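Local coordinates for lipoprotein LpqN (Mycobacterium tuberculosis, PDB 6E5F) that supports cell envelope biogenesis, binding a lauryl trehaloside and interacting with the periplasmic loops of mycolate transporters, possibly as a membrane fusion protein, at residues A[64-75]-A[125-136]; A[56-64]-A[137-147]. One frame throughout, in Å; residues are numbered along the deposited sequence.

Contact 1: residues A[64-75]-A[125-136]; sequences YIRDNHIQETPV and LSKLTGDIDPAK
Tyr64, near the end of helix 61-66, reaches across to the turn before helix 134-140 and shows how one ring can serve three kinds of contact. With CG anti to the backbone N (chi1 173°), the ring is carried toward 125-136, and Tyr64 OH accepts a hydrogen bond from Asp133 N at 2.9 Å. A water that donates to Asp131 O also lies against Tyr64 OH. Lys136 CB sits over one face, 4.0 Å from the Tyr64 ring centroid, a CH-pi contact; the amine of this lysine turns away to Gln139. Ile132 CD1 meets the ring edge at Tyr64 CE2 (3.5 Å), while Ile70 CD1 lies above a face near the rim. These two isoleucine tips also touch each other, their side chains crossing at about a right angle. Ile132 manages this with CG1 anti to its own N, whereas in Ile70 that position belongs to CG2 and CG1 lies beside the N.

Beyond the turn the chains pair as antiparallel strands. Gln71 and Thr129 exchange two backbone hydrogen bonds, as do Thr73 and Lys127. Glu72, extended, runs alongside Leu128 and points the same way, Glu72 CB 3.6 Å from Leu128 CD2; that same methyl also meets Ile65 CD1 from the helix, the isoleucine and leucine side chains crossing at about a right angle. On the opposite face of the strand pair the Gln71 side chain lies beside Thr129, with Gln71 CB 3.5 Å from Thr129 OG1. At the far end Val75 splits its methyls, CG1 against Leu125 CD2 and CG2 against Lys127 CB. Asp133 caps the next helix, OD1 accepting from Ala135 N. Taken together, this is a short edge strand hydrogen-bonded to strand 120-130 of the curved antiparallel sheet, with a helix leading into one strand and another following its partner, in a protein of the Mog1p/PsbP clan.

Contact 2: residues A[56-64]-A[137-147]; sequences GPNYTIADY and VLQFAPGELKN
Phe140, Asn147 and Ile61 bury the most surface, with Asn58 close behind as the partner of Asn147, where the N-terminal arm and the capping-box start of helix 61-66 lie against helices 134-140 and 143-146. The box itself is reciprocal: Thr60 OG1 accepts from Asp63 N, and Asp63 OD2 accepts from Thr60 N. Just before it, Tyr59 brings its edge to the face of Phe140 in a T-shaped pair, centroids 4.8 Å apart and planes at 68°. Tyr59 CD2 stands over the centre of the phenylalanine ring, and Asp63 CB covers one face of the tyrosine near its rim. Tyr64 completes the aromatic cluster, Tyr64 CB lying 3.7 Å from Phe140 CD2. Behind Phe140, Ile61 lays its CD1 against Val137 CG1, Val137 O and Ala141, 3.6 Å from Ala141 CA, joining residues that face strands 179-192 and 195-206 of the sheet.

Gly143 marks the closest backbone approach, its CA making a CA-H...O contact with Tyr59 O. A water bridges the backbones nearby, accepting from Ile61 N and Glu144 N.

Asn58 and Asn147 provide the polar end, their side chains running antiparallel alongside one another. Asn147 places CG beside its own N (chi1 -70°), which turns its amide toward the arm, and ND2 gives a hydrogen bond to Asn58 O. Lys146 CB packs beside the Asn58 amide, while its NZ forms a salt bridge with Asp156. On the other branch of Asn147, OD1 is gripped twice by one residue: Asn58 N donates on a lone pair within the carbonyl plane at 3.1 Å, and Asn58 ND2 donates from a tilted position at 2.7 Å.

Overall arrangement
Helices 61-66 and 134-140 serve both contacts, and Tyr64 belongs to each. Contact 1 is a surface contact at a sheet edge, its centre about 16 Å from the centre of the chain; contact 2 is partly buried and somewhat nearer, at about 13 Å. Their chemistry differs accordingly: regular strand-to-strand backbone bonding dominates 64-75 with 125-136, whereas 56-64 with 137-147 relies on an aromatic cluster, a glycine approach and side-chain amides. The two meet where Ile132 CD1 packs on Val137 CG2 and where the Tyr59 hydroxyl probably bonds to Asp67. Of the two, contact 2 comes nearer the ligand: the Lys146 side chain is about 11 Å from the bound glycolipid.

Contact 1: residues A[64-75]-A[125-136]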
# COMPACT_ATOMS: atom_id res chain seq x y z
N TYR A 64 3.13 -14.80 -6.57
CA TYR A 64 1.84 -15.44 -6.80
C TYR A 64 1.31 -15.13 -8.20
O TYR A 64 0.83 -16.03 -8.90
CB TYR A 64 0.86 -14.98 -5.72
CG TYR A 64 -0.56 -15.43 -5.92
CD1 TYR A 64 -0.90 -16.77 -5.94
CD2 TYR A 64 -1.58 -14.50 -6.09
CE1 TYR A 64 -2.21 -17.18 -6.13
CE2 TYR A 64 -2.88 -14.89 -6.28
CZ TYR A 64 -3.19 -16.23 -6.30
OH TYR A 64 -4.50 -16.62 -6.49
N ILE A 65 1.42 -13.87 -8.63
CA ILE A 65 0.97 -13.49 -9.96
C ILE A 65 1.82 -14.18 -11.02
O ILE A 65 1.30 -14.71 -12.01
CB ILE A 65 1.02 -11.96 -10.11
CG1 ILE A 65 -0.02 -11.31 -9.19
CG2 ILE A 65 0.79 -11.57 -11.56
CD1 ILE A 65 0.15 -9.81 -9.02
N ARG A 66 3.14 -14.18 -10.84
CA ARG A 66 4.04 -14.77 -11.83
C ARG A 66 3.79 -16.26 -12.00
O ARG A 66 3.91 -16.79 -13.11
CB ARG A 66 5.49 -14.51 -11.40
CG ARG A 66 6.54 -15.14 -12.31
CD ARG A 66 7.92 -15.15 -11.64
NE ARG A 66 7.99 -16.12 -10.55
CZ ARG A 66 8.34 -15.85 -9.29
NH1 ARG A 66 8.37 -16.82 -8.40
NH2 ARG A 66 8.66 -14.61 -8.93
N ASP A 67 3.45 -16.95 -10.92
CA ASP A 67 3.39 -18.41 -10.92
C ASP A 67 2.04 -18.96 -11.33
O ASP A 67 1.86 -20.18 -11.34
CB ASP A 67 3.76 -18.95 -9.53
CG ASP A 67 5.22 -18.71 -9.18
OD1 ASP A 67 6.03 -18.53 -10.10
OD2 ASP A 67 5.55 -18.71 -7.97
N ASN A 68 1.08 -18.11 -11.69
CA ASN A 68 -0.26 -18.55 -12.03
C ASN A 68 -0.71 -17.85 -13.30
O ASN A 68 -0.07 -16.92 -13.79
CB ASN A 68 -1.24 -18.28 -10.88
CG ASN A 68 -0.95 -19.15 -9.66
OD1 ASN A 68 -1.37 -20.30 -9.60
ND2 ASN A 68 -0.23 -18.60 -8.69
N HIS A 69 -1.83 -18.33 -13.85
CA HIS A 69 -2.42 -17.74 -15.05
C HIS A 69 -3.20 -16.49 -14.65
O HIS A 69 -4.43 -16.43 -14.68
CB HIS A 69 -3.30 -18.75 -15.76
CG HIS A 69 -2.54 -19.89 -16.35
ND1 HIS A 69 -3.06 -21.17 -16.43
CD2 HIS A 69 -1.30 -19.96 -16.88
CE1 HIS A 69 -2.17 -21.97 -16.98
NE2 HIS A 69 -1.09 -21.26 -17.26
N ILE A 70 -2.44 -15.47 -14.24
CA ILE A 70 -2.99 -14.22 -13.74
C ILE A 70 -2.39 -13.09 -14.56
O ILE A 70 -1.16 -12.97 -14.67
CB ILE A 70 -2.68 -14.02 -12.25
CG1 ILE A 70 -3.32 -15.14 -11.42
CG2 ILE A 70 -3.17 -12.65 -11.79
CD1 ILE A 70 -2.89 -15.15 -9.96
N GLN A 71 -3.25 -12.25 -15.11
CA GLN A 71 -2.84 -11.05 -15.82
C GLN A 71 -2.94 -9.87 -14.87
O GLN A 71 -3.96 -9.68 -14.21
CB GLN A 71 -3.73 -10.83 -17.03
CG GLN A 71 -3.38 -9.61 -17.84
CD GLN A 71 -4.36 -9.39 -18.97
OE1 GLN A 71 -4.08 -9.70 -20.12
NE2 GLN A 71 -5.53 -8.85 -18.63
N GLU A 72 -1.87 -9.08 -14.80
CA GLU A 72 -1.83 -7.88 -13.98
C GLU A 72 -1.69 -6.67 -14.88
O GLU A 72 -0.79 -6.62 -15.72
CB GLU A 72 -0.65 -7.92 -13.00
CG GLU A 72 -0.49 -6.65 -12.18
CD GLU A 72 0.71 -6.69 -11.26
OE1 GLU A 72 0.67 -6.01 -10.22
OE2 GLU A 72 1.68 -7.39 -11.59
N THR A 73 -2.57 -5.69 -14.69
CA THR A 73 -2.49 -4.46 -15.45
C THR A 73 -2.61 -3.27 -14.49
O THR A 73 -3.39 -3.30 -13.54
CB THR A 73 -3.58 -4.38 -16.53
OG1 THR A 73 -4.88 -4.41 -15.93
CG2 THR A 73 -3.44 -5.55 -17.51
N PRO A 74 -1.80 -2.23 -14.70
CA PRO A 74 -1.89 -1.06 -13.83
C PRO A 74 -3.20 -0.34 -14.05
O PRO A 74 -3.75 -0.32 -15.15
CB PRO A 74 -0.70 -0.20 -14.27
CG PRO A 74 -0.49 -0.57 -15.69
CD PRO A 74 -0.83 -2.03 -15.80
N VAL A 75 -3.72 0.26 -12.98
CA VAL A 75 -4.99 0.98 -13.01
C VAL A 75 -4.73 2.42 -12.62
O VAL A 75 -3.93 2.70 -11.72
CB VAL A 75 -6.01 0.34 -12.05
CG1 VAL A 75 -7.34 1.07 -12.13
CG2 VAL A 75 -6.17 -1.14 -12.34
N LEU A 125 -2.57 0.83 -7.64
CA LEU A 125 -3.76 0.03 -7.90
C LEU A 125 -3.50 -0.84 -9.12
O LEU A 125 -3.08 -0.35 -10.17
CB LEU A 125 -4.99 0.91 -8.13
CG LEU A 125 -6.33 0.17 -8.28
CD1 LEU A 125 -6.64 -0.65 -7.04
CD2 LEU A 125 -7.45 1.15 -8.56
N SER A 126 -3.73 -2.14 -8.95
CA SER A 126 -3.54 -3.12 -10.01
C SER A 126 -4.83 -3.89 -10.23
O SER A 126 -5.63 -4.06 -9.30
CB SER A 126 -2.43 -4.12 -9.66
OG SER A 126 -1.22 -3.45 -9.33
N LYS A 127 -5.03 -4.34 -11.45
CA LYS A 127 -6.18 -5.14 -11.84
C LYS A 127 -5.67 -6.54 -12.16
O LYS A 127 -4.80 -6.69 -13.03
CB LYS A 127 -6.87 -4.53 -13.05
CG LYS A 127 -8.10 -5.30 -13.52
CD LYS A 127 -8.70 -4.62 -14.76
CE LYS A 127 -9.99 -5.27 -15.19
NZ LYS A 127 -10.55 -4.60 -16.40
N LEU A 128 -6.18 -7.54 -11.45
CA LEU A 128 -5.79 -8.92 -11.65
C LEU A 128 -6.96 -9.69 -12.24
O LEU A 128 -8.08 -9.62 -11.71
CB LEU A 128 -5.38 -9.56 -10.32
CG LEU A 128 -4.28 -8.83 -9.55
CD1 LEU A 128 -3.90 -9.61 -8.30
CD2 LEU A 128 -3.06 -8.60 -10.42
N THR A 129 -6.72 -10.39 -13.34
CA THR A 129 -7.73 -11.23 -13.96
C THR A 129 -7.15 -12.61 -14.19
O THR A 129 -5.93 -12.81 -14.22
CB THR A 129 -8.22 -10.64 -15.29
OG1 THR A 129 -7.10 -10.39 -16.15
CG2 THR A 129 -8.98 -9.34 -15.05
N GLY A 130 -8.04 -13.58 -14.36
CA GLY A 130 -7.63 -14.94 -14.62
C GLY A 130 -7.83 -15.84 -13.42
O GLY A 130 -8.87 -15.78 -12.75
N ASP A 131 -6.83 -16.68 -13.14
CA ASP A 131 -6.93 -17.68 -12.08
C ASP A 131 -6.48 -17.05 -10.76
O ASP A 131 -5.46 -17.41 -10.17
CB ASP A 131 -6.08 -18.89 -12.43
CG ASP A 131 -6.34 -20.07 -11.52
OD1 ASP A 131 -7.38 -20.08 -10.84
OD2 ASP A 131 -5.49 -20.99 -11.48
N ILE A 132 -7.29 -16.10 -10.29
CA ILE A 132 -6.95 -15.26 -9.15
C ILE A 132 -7.89 -15.58 -8.00
O ILE A 132 -9.11 -15.59 -8.17
CB ILE A 132 -7.00 -13.77 -9.54
CG1 ILE A 132 -6.67 -12.87 -8.34
CG2 ILE A 132 -8.36 -13.40 -10.11
CD1 ILE A 132 -5.22 -12.88 -7.99
N ASP A 133 -7.31 -15.85 -6.83
CA ASP A 133 -8.08 -16.07 -5.61
C ASP A 133 -7.84 -14.88 -4.69
O ASP A 133 -6.70 -14.68 -4.23
CB ASP A 133 -7.63 -17.36 -4.93
CG ASP A 133 -8.37 -17.64 -3.63
OD1 ASP A 133 -9.15 -16.78 -3.18
OD2 ASP A 133 -8.16 -18.74 -3.06
N PRO A 134 -8.85 -14.05 -4.39
CA PRO A 134 -8.59 -12.87 -3.57
C PRO A 134 -8.01 -13.19 -2.21
O PRO A 134 -7.23 -12.40 -1.67
CB PRO A 134 -9.97 -12.19 -3.46
CG PRO A 134 -10.95 -13.25 -3.83
CD PRO A 134 -10.26 -14.15 -4.81
N ALA A 135 -8.35 -14.36 -1.65
CA ALA A 135 -7.82 -14.71 -0.34
C ALA A 135 -6.31 -14.96 -0.40
O ALA A 135 -5.61 -14.70 0.58
CB ALA A 135 -8.53 -15.95 0.21
N LYS A 136 -5.80 -15.46 -1.52
CA LYS A 136 -4.37 -15.70 -1.62
C LYS A 136 -3.59 -14.39 -1.72
O LYS A 136 -2.44 -14.32 -1.27
CB LYS A 136 -4.04 -16.62 -2.79
CG LYS A 136 -4.63 -18.03 -2.67
CD LYS A 136 -4.11 -18.81 -1.46
CE LYS A 136 -2.77 -19.48 -1.73
NZ LYS A 136 -2.38 -20.40 -0.62
O HOH W 1 -4.84 -18.69 -7.82
O HOH W 2 -3.01 -20.64 -12.60
O HOH W 3 -5.72 -7.58 -15.69
O HOH W 4 -1.64 2.45 -9.95

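Contact 2: residues A[56-64]-A[137-147]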
# COMPACT_ATOMS: atom_id res chain seq x y z
N GLY A 56 13.88 -11.98 -1.75
CA GLY A 56 14.06 -12.63 -0.46
C GLY A 56 13.40 -13.99 -0.39
O GLY A 56 12.83 -14.46 -1.38
N PRO A 57 13.47 -14.63 0.78
CA PRO A 57 12.92 -15.99 0.92
C PRO A 57 11.41 -16.05 1.10
O PRO A 57 10.86 -17.16 1.10
CB PRO A 57 13.64 -16.53 2.16
CG PRO A 57 13.89 -15.31 2.99
CD PRO A 57 14.13 -14.18 2.02
N ASN A 58 10.74 -14.92 1.26
CA ASN A 58 9.30 -14.91 1.49
C ASN A 58 8.55 -14.82 0.17
O ASN A 58 8.92 -14.05 -0.72
CB ASN A 58 8.90 -13.74 2.39
CG ASN A 58 9.59 -13.78 3.73
OD1 ASN A 58 9.20 -14.53 4.62
ND2 ASN A 58 10.62 -12.96 3.89
N TYR A 59 7.50 -15.62 0.05
CA TYR A 59 6.65 -15.58 -1.13
C TYR A 59 5.84 -14.29 -1.12
O TYR A 59 5.28 -13.90 -0.10
CB TYR A 59 5.71 -16.78 -1.11
CG TYR A 59 5.18 -17.19 -2.47
CD1 TYR A 59 6.00 -17.85 -3.39
CD2 TYR A 59 3.87 -16.94 -2.82
CE1 TYR A 59 5.51 -18.23 -4.63
CE2 TYR A 59 3.38 -17.31 -4.06
CZ TYR A 59 4.21 -17.96 -4.96
OH TYR A 59 3.74 -18.34 -6.19
N THR A 60 5.79 -13.61 -2.27
CA THR A 60 5.13 -12.32 -2.39
C THR A 60 3.92 -12.41 -3.31
O THR A 60 3.69 -13.41 -3.99
CB THR A 60 6.10 -11.27 -2.94
OG1 THR A 60 6.44 -11.59 -4.30
CG2 THR A 60 7.36 -11.19 -2.10
N ILE A 61 3.14 -11.33 -3.33
CA ILE A 61 2.04 -11.23 -4.27
C ILE A 61 2.56 -11.27 -5.70
O ILE A 61 1.95 -11.88 -6.59
CB ILE A 61 1.22 -9.95 -3.99
CG1 ILE A 61 0.49 -10.08 -2.65
CG2 ILE A 61 0.23 -9.70 -5.13
CD1 ILE A 61 -0.11 -8.77 -2.14
N ALA A 62 3.71 -10.63 -5.95
CA ALA A 62 4.30 -10.68 -7.28
C ALA A 62 4.65 -12.11 -7.67
O ALA A 62 4.46 -12.51 -8.83
CB ALA A 62 5.54 -9.79 -7.33
N ASP A 63 5.19 -12.89 -6.74
CA ASP A 63 5.47 -14.30 -7.02
C ASP A 63 4.18 -15.04 -7.35
O ASP A 63 4.13 -15.84 -8.30
CB ASP A 63 6.15 -14.94 -5.82
CG ASP A 63 7.51 -14.34 -5.51
OD1 ASP A 63 8.22 -13.93 -6.45
OD2 ASP A 63 7.88 -14.29 -4.32
N TYR A 64 3.13 -14.80 -6.57
CA TYR A 64 1.84 -15.44 -6.80
C TYR A 64 1.31 -15.13 -8.20
O TYR A 64 0.83 -16.03 -8.90
CB TYR A 64 0.86 -14.98 -5.72
CG TYR A 64 -0.56 -15.43 -5.92
CD1 TYR A 64 -0.90 -16.77 -5.94
CD2 TYR A 64 -1.58 -14.50 -6.09
CE1 TYR A 64 -2.21 -17.18 -6.13
CE2 TYR A 64 -2.88 -14.89 -6.28
CZ TYR A 64 -3.19 -16.23 -6.30
OH TYR A 64 -4.50 -16.62 -6.49
N VAL A 137 -4.19 -13.35 -2.31
CA VAL A 137 -3.53 -12.05 -2.33
C VAL A 137 -3.26 -11.58 -0.91
O VAL A 137 -2.16 -11.12 -0.58
CB VAL A 137 -4.36 -11.03 -3.12
CG1 VAL A 137 -3.72 -9.64 -3.06
CG2 VAL A 137 -4.53 -11.48 -4.56
N LEU A 138 -4.27 -11.68 -0.05
CA LEU A 138 -4.10 -11.31 1.36
C LEU A 138 -3.08 -12.20 2.04
O LEU A 138 -2.26 -11.74 2.83
CB LEU A 138 -5.45 -11.42 2.08
CG LEU A 138 -6.57 -10.48 1.61
CD1 LEU A 138 -7.92 -10.98 2.09
CD2 LEU A 138 -6.32 -9.07 2.13
N GLN A 139 -3.12 -13.51 1.74
CA GLN A 139 -2.20 -14.44 2.37
C GLN A 139 -0.75 -14.06 2.12
O GLN A 139 0.09 -14.17 3.02
CB GLN A 139 -2.48 -15.87 1.88
CG GLN A 139 -1.62 -16.92 2.55
CD GLN A 139 -2.01 -18.33 2.14
OE1 GLN A 139 -3.00 -18.54 1.45
NE2 GLN A 139 -1.23 -19.31 2.58
N PHE A 140 -0.43 -13.59 0.91
CA PHE A 140 0.95 -13.30 0.54
C PHE A 140 1.32 -11.83 0.67
O PHE A 140 2.47 -11.47 0.38
CB PHE A 140 1.22 -13.80 -0.89
CG PHE A 140 0.99 -15.27 -1.06
CD1 PHE A 140 1.49 -16.18 -0.14
CD2 PHE A 140 0.25 -15.75 -2.13
CE1 PHE A 140 1.27 -17.53 -0.29
CE2 PHE A 140 0.04 -17.10 -2.29
CZ PHE A 140 0.55 -17.99 -1.37
N ALA A 141 0.40 -10.99 1.11
CA ALA A 141 0.70 -9.57 1.29
C ALA A 141 1.93 -9.29 2.15
O ALA A 141 2.69 -8.38 1.80
CB ALA A 141 -0.53 -8.87 1.89
N PRO A 142 2.19 -9.99 3.26
CA PRO A 142 3.36 -9.63 4.08
C PRO A 142 4.70 -9.95 3.44
O PRO A 142 5.72 -9.44 3.92
CB PRO A 142 3.14 -10.40 5.39
CG PRO A 142 2.12 -11.42 5.11
CD PRO A 142 1.34 -11.00 3.90
N GLY A 143 4.74 -10.74 2.36
CA GLY A 143 6.01 -11.20 1.84
C GLY A 143 6.94 -10.07 1.43
O GLY A 143 8.15 -10.12 1.71
N GLU A 144 6.40 -9.04 0.78
CA GLU A 144 7.24 -7.99 0.21
C GLU A 144 8.03 -7.26 1.30
O GLU A 144 9.26 -7.14 1.21
CB GLU A 144 6.38 -7.01 -0.59
CG GLU A 144 7.18 -5.89 -1.24
CD GLU A 144 6.31 -4.92 -2.02
OE1 GLU A 144 6.85 -3.93 -2.55
OE2 GLU A 144 5.08 -5.15 -2.10
N LEU A 145 7.34 -6.74 2.31
CA LEU A 145 8.04 -6.02 3.38
C LEU A 145 9.01 -6.94 4.11
O LEU A 145 10.11 -6.52 4.47
CB LEU A 145 7.05 -5.42 4.37
CG LEU A 145 6.09 -4.31 3.91
CD1 LEU A 145 5.86 -3.32 5.05
CD2 LEU A 145 6.57 -3.59 2.66
N LYS A 146 8.62 -8.19 4.34
CA LYS A 146 9.49 -9.11 5.06
C LYS A 146 10.79 -9.38 4.31
O LYS A 146 11.76 -9.84 4.93
CB LYS A 146 8.75 -10.41 5.37
CG LYS A 146 7.66 -10.24 6.42
CD LYS A 146 6.83 -11.51 6.58
CE LYS A 146 7.64 -12.65 7.18
NZ LYS A 146 6.85 -13.92 7.24
N ASN A 147 10.83 -9.11 3.01
CA ASN A 147 12.04 -9.29 2.21
C ASN A 147 12.93 -8.04 2.19
O ASN A 147 14.01 -8.09 1.61
CB ASN A 147 11.68 -9.67 0.77
CG ASN A 147 11.12 -11.07 0.65
OD1 ASN A 147 11.31 -11.91 1.53
ND2 ASN A 147 10.42 -11.34 -0.45
O HOH W 5 3.85 -9.53 -1.02